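Local coordinates for acyl-CoA thioesterase (Alicyclobacillus acidocaldarius subsp. acidocaldarius, PDB 3RQB), which probably hydrolyses acyl-CoA thioesters, being built of two hot-dog domains of the acyl-CoA thioesterase family, although its physiological role has not been established, at residues Arg86-Arg89 against Ser90-His93; Val129-Pro132 against Ala133-Pro136; Val193-Val196 against Tyr197-Leu200. One frame throughout, in Å; residues are numbered along the deposited sequence.

Interaction 1: residues Arg86-Arg89 against Ser90-His93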
loop_
_atom_site.group_PDB
_atom_site.type_symbol
_atom_site.label_atom_id
_atom_site.label_comp_id
_atom_site.label_asym_id
_atom_site.label_seq_id
_atom_site.Cartn_x
_atom_site.Cartn_y
_atom_site.Cartn_z
ATOM N N ARG B 86 -13.555 12.934 4.907
ATOM C CA ARG B 86 -13.994 12.727 6.271
ATOM C C ARG B 86 -13.077 13.496 7.183
ATOM O O ARG B 86 -11.873 13.555 6.962
ATOM C CB ARG B 86 -13.963 11.243 6.631
ATOM C CG ARG B 86 -14.654 10.937 7.936
ATOM C CD ARG B 86 -16.024 11.589 7.933
ATOM N NE ARG B 86 -16.661 11.515 9.240
ATOM C CZ ARG B 86 -17.384 10.483 9.663
ATOM N NH1 ARG B 86 -17.570 9.434 8.877
ATOM N NH2 ARG B 86 -17.923 10.507 10.872
ATOM N N THR B 87 -13.643 14.094 8.216
ATOM C CA THR B 87 -12.825 14.830 9.160
ATOM C C THR B 87 -13.205 14.465 10.595
ATOM O O THR B 87 -14.379 14.512 10.997
ATOM C CB THR B 87 -12.903 16.346 8.911
ATOM O OG1 THR B 87 -12.820 16.602 7.503
ATOM C CG2 THR B 87 -11.749 17.038 9.592
ATOM N N ASN B 88 -12.194 14.072 11.355
ATOM C CA ASN B 88 -12.403 13.589 12.706
ATOM C C ASN B 88 -11.493 14.355 13.655
ATOM O O ASN B 88 -10.761 15.243 13.215
ATOM C CB ASN B 88 -12.156 12.084 12.745
ATOM C CG ASN B 88 -12.899 11.346 11.632
ATOM O OD1 ASN B 88 -14.030 11.693 11.286
ATOM N ND2 ASN B 88 -12.258 10.336 11.058
ATOM N N ARG B 89 -11.548 14.056 14.949
ATOM C CA ARG B 89 -10.785 14.856 15.900
ATOM C C ARG B 89 -9.331 14.935 15.485
ATOM O O ARG B 89 -8.823 16.003 15.150
ATOM C CB ARG B 89 -10.888 14.290 17.313
ATOM C CG ARG B 89 -12.023 14.887 18.108
ATOM C CD ARG B 89 -11.996 16.409 18.008
ATOM N NE ARG B 89 -13.324 16.997 18.204
ATOM C CZ ARG B 89 -13.758 18.107 17.607
ATOM N NH1 ARG B 89 -12.974 18.771 16.762
ATOM N NH2 ARG B 89 -14.983 18.552 17.853
ATOM N N SER B 90 -8.673 13.785 15.532
ATOM C CA SER B 90 -7.252 13.666 15.250
ATOM C C SER B 90 -6.900 13.220 13.830
ATOM O O SER B 90 -5.736 12.954 13.542
ATOM C CB SER B 90 -6.619 12.717 16.262
ATOM O OG SER B 90 -7.489 11.627 16.519
ATOM N N THR B 91 -7.889 13.072 12.955
ATOM C CA THR B 91 -7.624 12.381 11.689
ATOM C C THR B 91 -8.497 12.813 10.485
ATOM O O THR B 91 -9.661 13.181 10.653
ATOM C CB THR B 91 -7.722 10.865 11.925
ATOM O OG1 THR B 91 -6.806 10.180 11.073
ATOM C CG2 THR B 91 -9.143 10.356 11.701
ATOM N N GLN B 92 -7.924 12.771 9.278
ATOM C CA GLN B 92 -8.590 13.271 8.060
ATOM C C GLN B 92 -8.293 12.465 6.770
ATOM O O GLN B 92 -7.134 12.154 6.485
ATOM C CB GLN B 92 -8.196 14.731 7.841
ATOM C CG GLN B 92 -9.084 15.480 6.872
ATOM C CD GLN B 92 -8.559 16.867 6.582
ATOM O OE1 GLN B 92 -7.372 17.142 6.761
ATOM N NE2 GLN B 92 -9.438 17.752 6.132
ATOM N N HIS B 93 -9.325 12.171 5.976
ATOM C CA HIS B 93 -9.163 11.370 4.753
ATOM C C HIS B 93 -9.467 12.151 3.471
ATOM O O HIS B 93 -10.517 12.792 3.369
ATOM C CB HIS B 93 -10.092 10.155 4.774
ATOM C CG HIS B 93 -9.655 9.059 5.692
ATOM N ND1 HIS B 93 -9.793 9.134 7.062
ATOM C CD2 HIS B 93 -9.113 7.845 5.432
ATOM C CE1 HIS B 93 -9.345 8.018 7.609
ATOM N NE2 HIS B 93 -8.925 7.219 6.643
#
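Arg-86 and His-93 pair through their backbones. His-93 N donates to Arg-86 O at 3.1 Å, and the return bond from Arg-86 N to His-93 O is weak. One step along, Thr-87 and Gln-92 form a non-hydrogen-bonded pair, and Asn-88 N then binds Thr-91 O at 2.8 Å, where Arg-89 and Ser-90 carry the chain round. Gln-92 CA adds a CA-H...O contact of 3.5 Å to Arg-86 O.

Side-chain contact is lighter. Asn-88 and Thr-91 run side by side, with Asn-88 CB 3.6 Å from Thr-91 CG2. On the face carrying Thr-87 and Gln-92, the methylene CG of Gln-92 lies 4.1 Å from Thr-87 CG2. With CG anti to the backbone N (chi1 -164°) and an extended chain, Gln-92 carries its amide past Thr-87, and its OE1 accepts from Leu-59 N.

Three other polar ends reach the second subunit. There Arg-86 NH1 binds Val-104 O, Asn-88 ND2 binds Ala-70 O, and Ser-90 OG pairs with Tyr-266 OH. The result is a tight beta-hairpin end in a hot-dog fold, joining strands 77-87 and 91-100 while its turn residues help form the subunit interface.

Interaction 2: residues Val129-Pro132 against Ala133-Pro136; sequences VPPP and ADVP
Pro-131 O accepts from two backbone amides of the following residues, and both bonds close the bend. The better-formed bond comes from Val-135 N at 3.2 Å, with an N-H...O angle of 158° and the donor in the carbonyl plane. Asp-134 N is nearer, at 2.8 Å, but its angle of 128° makes that bond weak. The three consecutive prolines have no amide hydrogen to give; both donors lie in the residues that follow.

Carbonyls on the flanks find partners in the body of the protein. Pro-130 O accepts from the indole NE1 of Trp-171, and Val-135 O takes a weak bond from Arg-153 NE. The arrangement is an alpha-turn, defined by the bond from residue i+4 back to residue i, with Pro-132, Ala-133 and Asp-134 in right-handed helical conformation. It follows Pro-130 and Pro-131, both in the polyproline II region, within the long connection between strands 121-122 and 150-156.

Side chains also meet across the bend. Val-135 sets CG1 anti to its backbone N (chi1 -175°), which turns the other methyl, CG2, onto Pro-130 CG at 3.6 Å; the two side chains cross obliquely. That methyl also lies 3.7 Å from Pro-131 O, beside the doubly used acceptor. The Asp-134 carboxylate lies across the CD-CG side of the Pro-131 ring, with OD2 closest to CD. Asp-134 CB rests 4.0 Å from Pro-130 CB, while Ala-133 CB approaches Pro-131 CB at 4.1 Å. Trp-171, on strand 168-174, receives Val-129, Pro-132 and Val-135, and Pro-132 further touches Glu-229 and Gln-253.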
loop_
_atom_site.group_PDB
_atom_site.type_symbol
_atom_site.label_atom_id
_atom_site.label_comp_id
_atom_site.label_asym_id
_atom_site.label_seq_id
_atom_site.Cartn_x
_atom_site.Cartn_y
_atom_site.Cartn_z
ATOM N N VAL B 129 26.194 -0.215 6.385
ATOM C CA VAL B 129 26.642 0.353 5.112
ATOM C C VAL B 129 27.717 1.422 5.294
ATOM O O VAL B 129 27.820 2.036 6.360
ATOM C CB VAL B 129 25.468 1.004 4.353
ATOM C CG1 VAL B 129 24.300 0.041 4.254
ATOM C CG2 VAL B 129 25.036 2.293 5.047
ATOM N N PRO B 130 28.525 1.649 4.248
ATOM C CA PRO B 130 29.494 2.749 4.290
ATOM C C PRO B 130 28.786 4.101 4.246
ATOM O O PRO B 130 27.615 4.159 3.879
ATOM C CB PRO B 130 30.339 2.526 3.023
ATOM C CG PRO B 130 29.449 1.746 2.114
ATOM C CD PRO B 130 28.623 0.866 3.003
ATOM N N PRO B 131 29.487 5.175 4.635
ATOM C CA PRO B 131 28.923 6.527 4.591
ATOM C C PRO B 131 28.873 7.053 3.159
ATOM O O PRO B 131 29.598 6.549 2.294
ATOM C CB PRO B 131 29.923 7.355 5.411
ATOM C CG PRO B 131 30.861 6.355 6.054
ATOM C CD PRO B 131 30.857 5.164 5.172
ATOM N N PRO B 132 28.036 8.074 2.913
ATOM C CA PRO B 132 27.927 8.716 1.597
ATOM C C PRO B 132 29.303 9.155 1.134
ATOM O O PRO B 132 29.559 9.290 -0.059
ATOM C CB PRO B 132 27.064 9.949 1.881
ATOM C CG PRO B 132 26.262 9.570 3.072
ATOM C CD PRO B 132 27.149 8.696 3.910
ATOM N N ALA B 133 30.182 9.374 2.105
ATOM C CA ALA B 133 31.571 9.707 1.840
ATOM C C ALA B 133 32.222 8.652 0.951
ATOM O O ALA B 133 32.761 8.960 -0.117
ATOM C CB ALA B 133 32.330 9.812 3.158
ATOM N N ASP B 134 32.160 7.404 1.401
ATOM C CA ASP B 134 32.870 6.319 0.742
ATOM C C ASP B 134 32.207 5.865 -0.548
ATOM O O ASP B 134 32.882 5.397 -1.462
ATOM C CB ASP B 134 33.030 5.150 1.700
ATOM C CG ASP B 134 33.705 5.560 2.984
ATOM O OD1 ASP B 134 34.395 6.607 2.975
ATOM O OD2 ASP B 134 33.545 4.845 3.996
ATOM N N VAL B 135 30.889 6.009 -0.620
ATOM C CA VAL B 135 30.153 5.620 -1.815
ATOM C C VAL B 135 30.168 6.742 -2.836
ATOM O O VAL B 135 29.829 7.882 -2.520
ATOM C CB VAL B 135 28.693 5.258 -1.491
ATOM C CG1 VAL B 135 27.984 4.745 -2.737
ATOM C CG2 VAL B 135 28.643 4.221 -0.376
ATOM N N PRO B 136 30.578 6.419 -4.068
ATOM C CA PRO B 136 30.601 7.341 -5.209
ATOM C C PRO B 136 29.206 7.565 -5.775
ATOM O O PRO B 136 28.382 6.648 -5.784
ATOM C CB PRO B 136 31.433 6.585 -6.236
ATOM C CG PRO B 136 31.103 5.155 -5.965
ATOM C CD PRO B 136 30.919 5.044 -4.465
#

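Interaction 3: residues Val193-Val196 against Tyr197-Leu200; sequences VPRV and YVKL
Tyr-197 lays one face of its ring on Pro-194, the N-cap residue of helix 195-200. Pro-194 CG stands 3.7 Å from the centroid of the Tyr-197 ring and 21° off its normal, a CH-pi contact. The ring reaches back toward the helix start because CG lies beside the backbone N (chi1 -65°).

Val-196 divides its branches between two neighbours. CG1 approaches Tyr-197 CD1 at 3.8 Å, while CG2 meets Leu-200 CD1 at 3.9 Å. The helix bond from Leu-200 N to Val-196 O, 2.8 Å long, joins the same two residues through the backbone.

Val-198 uses a single methyl twice: CG2 touches Val-193 CG1 at 3.6 Å and also sits over one face of the Arg-195 guanidinium, 3.6 Å from NH1. That guanidinium is held by Ala-166 O and Thr-168 OG1 through NH1, and by Gln-246 through NE. Lys-199 N bonds to Arg-195 O at 3.1 Å, whereas the first helical bond, Val-198 N to Pro-194 O, is weak.

Around this short helix, Val-196 packs on Phe-239 and Phe-244 of strands 230-240 and 243-251, Tyr-197 meets Ile-206 of strand 206-215, and Trp-119 of the second subunit packs on Val-196 and Leu-200.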
loop_
_atom_site.group_PDB
_atom_site.type_symbol
_atom_site.label_atom_id
_atom_site.label_comp_id
_atom_site.label_asym_id
_atom_site.label_seq_id
_atom_site.Cartn_x
_atom_site.Cartn_y
_atom_site.Cartn_z
ATOM N N VAL B 193 15.692 2.067 -8.922
ATOM C CA VAL B 193 15.730 1.314 -10.154
ATOM C C VAL B 193 14.712 0.189 -10.049
ATOM O O VAL B 193 14.559 -0.403 -8.984
ATOM C CB VAL B 193 17.121 0.736 -10.360
ATOM C CG1 VAL B 193 17.066 -0.528 -11.201
ATOM C CG2 VAL B 193 18.017 1.787 -10.991
ATOM N N PRO B 194 14.001 -0.102 -11.153
ATOM C CA PRO B 194 12.920 -1.094 -11.158
ATOM C C PRO B 194 13.451 -2.457 -10.772
ATOM O O PRO B 194 14.422 -2.915 -11.387
ATOM C CB PRO B 194 12.489 -1.129 -12.632
ATOM C CG PRO B 194 12.934 0.159 -13.187
ATOM C CD PRO B 194 14.228 0.451 -12.496
ATOM N N ARG B 195 12.807 -3.114 -9.811
ATOM C CA ARG B 195 13.363 -4.344 -9.253
ATOM C C ARG B 195 13.814 -5.304 -10.373
ATOM O O ARG B 195 14.932 -5.836 -10.350
ATOM C CB ARG B 195 12.355 -5.021 -8.316
ATOM C CG ARG B 195 12.015 -4.239 -7.036
ATOM C CD ARG B 195 13.242 -3.966 -6.177
ATOM N NE ARG B 195 13.901 -2.718 -6.562
ATOM C CZ ARG B 195 15.206 -2.477 -6.456
ATOM N NH1 ARG B 195 16.024 -3.398 -5.982
ATOM N NH2 ARG B 195 15.698 -1.308 -6.833
ATOM N N VAL B 196 12.954 -5.483 -11.372
ATOM C CA VAL B 196 13.201 -6.432 -12.451
ATOM C C VAL B 196 14.521 -6.178 -13.213
ATOM O O VAL B 196 15.254 -7.120 -13.516
ATOM C CB VAL B 196 11.989 -6.508 -13.409
ATOM C CG1 VAL B 196 11.907 -5.257 -14.254
ATOM C CG2 VAL B 196 12.069 -7.743 -14.295
ATOM N N TYR B 197 14.831 -4.920 -13.516
ATOM C CA TYR B 197 16.133 -4.603 -14.101
ATOM C C TYR B 197 17.239 -5.202 -13.232
ATOM O O TYR B 197 18.152 -5.861 -13.730
ATOM C CB TYR B 197 16.367 -3.090 -14.194
ATOM C CG TYR B 197 15.439 -2.322 -15.117
ATOM C CD1 TYR B 197 14.428 -2.960 -15.822
ATOM C CD2 TYR B 197 15.587 -0.948 -15.290
ATOM C CE1 TYR B 197 13.579 -2.245 -16.669
ATOM C CE2 TYR B 197 14.748 -0.228 -16.133
ATOM C CZ TYR B 197 13.746 -0.881 -16.821
ATOM O OH TYR B 197 12.905 -0.171 -17.657
ATOM N N VAL B 198 17.151 -4.960 -11.928
ATOM C CA VAL B 198 18.167 -5.431 -11.002
ATOM C C VAL B 198 18.343 -6.938 -11.123
ATOM O O VAL B 198 19.463 -7.465 -11.033
ATOM C CB VAL B 198 17.800 -5.111 -9.544
ATOM C CG1 VAL B 198 19.029 -5.247 -8.671
ATOM C CG2 VAL B 198 17.199 -3.710 -9.420
ATOM N N LYS B 199 17.228 -7.630 -11.336
ATOM C CA LYS B 199 17.248 -9.087 -11.424
ATOM C C LYS B 199 17.753 -9.610 -12.777
ATOM O O LYS B 199 18.472 -10.603 -12.836
ATOM C CB LYS B 199 15.863 -9.659 -11.107
ATOM C CG LYS B 199 15.842 -11.170 -10.855
ATOM C CD LYS B 199 16.512 -11.572 -9.530
ATOM C CE LYS B 199 16.323 -13.068 -9.237
ATOM N NZ LYS B 199 17.084 -13.551 -8.043
ATOM N N LEU B 200 17.350 -8.959 -13.862
ATOM C CA LEU B 200 17.762 -9.397 -15.187
ATOM C C LEU B 200 19.009 -8.727 -15.742
ATOM O O LEU B 200 19.508 -9.153 -16.780
ATOM C CB LEU B 200 16.627 -9.170 -16.174
ATOM C CG LEU B 200 15.314 -9.815 -15.751
ATOM C CD1 LEU B 200 14.285 -9.705 -16.885
ATOM C CD2 LEU B 200 15.557 -11.274 -15.328
#

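The three contacts sample three kinds of local backbone closure in one hot-dog protein: a hairpin, an alpha-turn and the first turn of a helix. Interaction 1 belongs to the N-terminal thioesterase domain, interactions 2 and 3 to the C-terminal one. Interaction 1 lies on the opposite side of the chain's centre from both others, its centre 42 Å from that of interaction 2 and 39 Å from that of interaction 3. Interactions 2 and 3 are closer, with nearest atoms about 13 Å apart, yet do not touch. Interactions 1 and 3 both meet the second subunit, whereas interaction 2 touches no other chain.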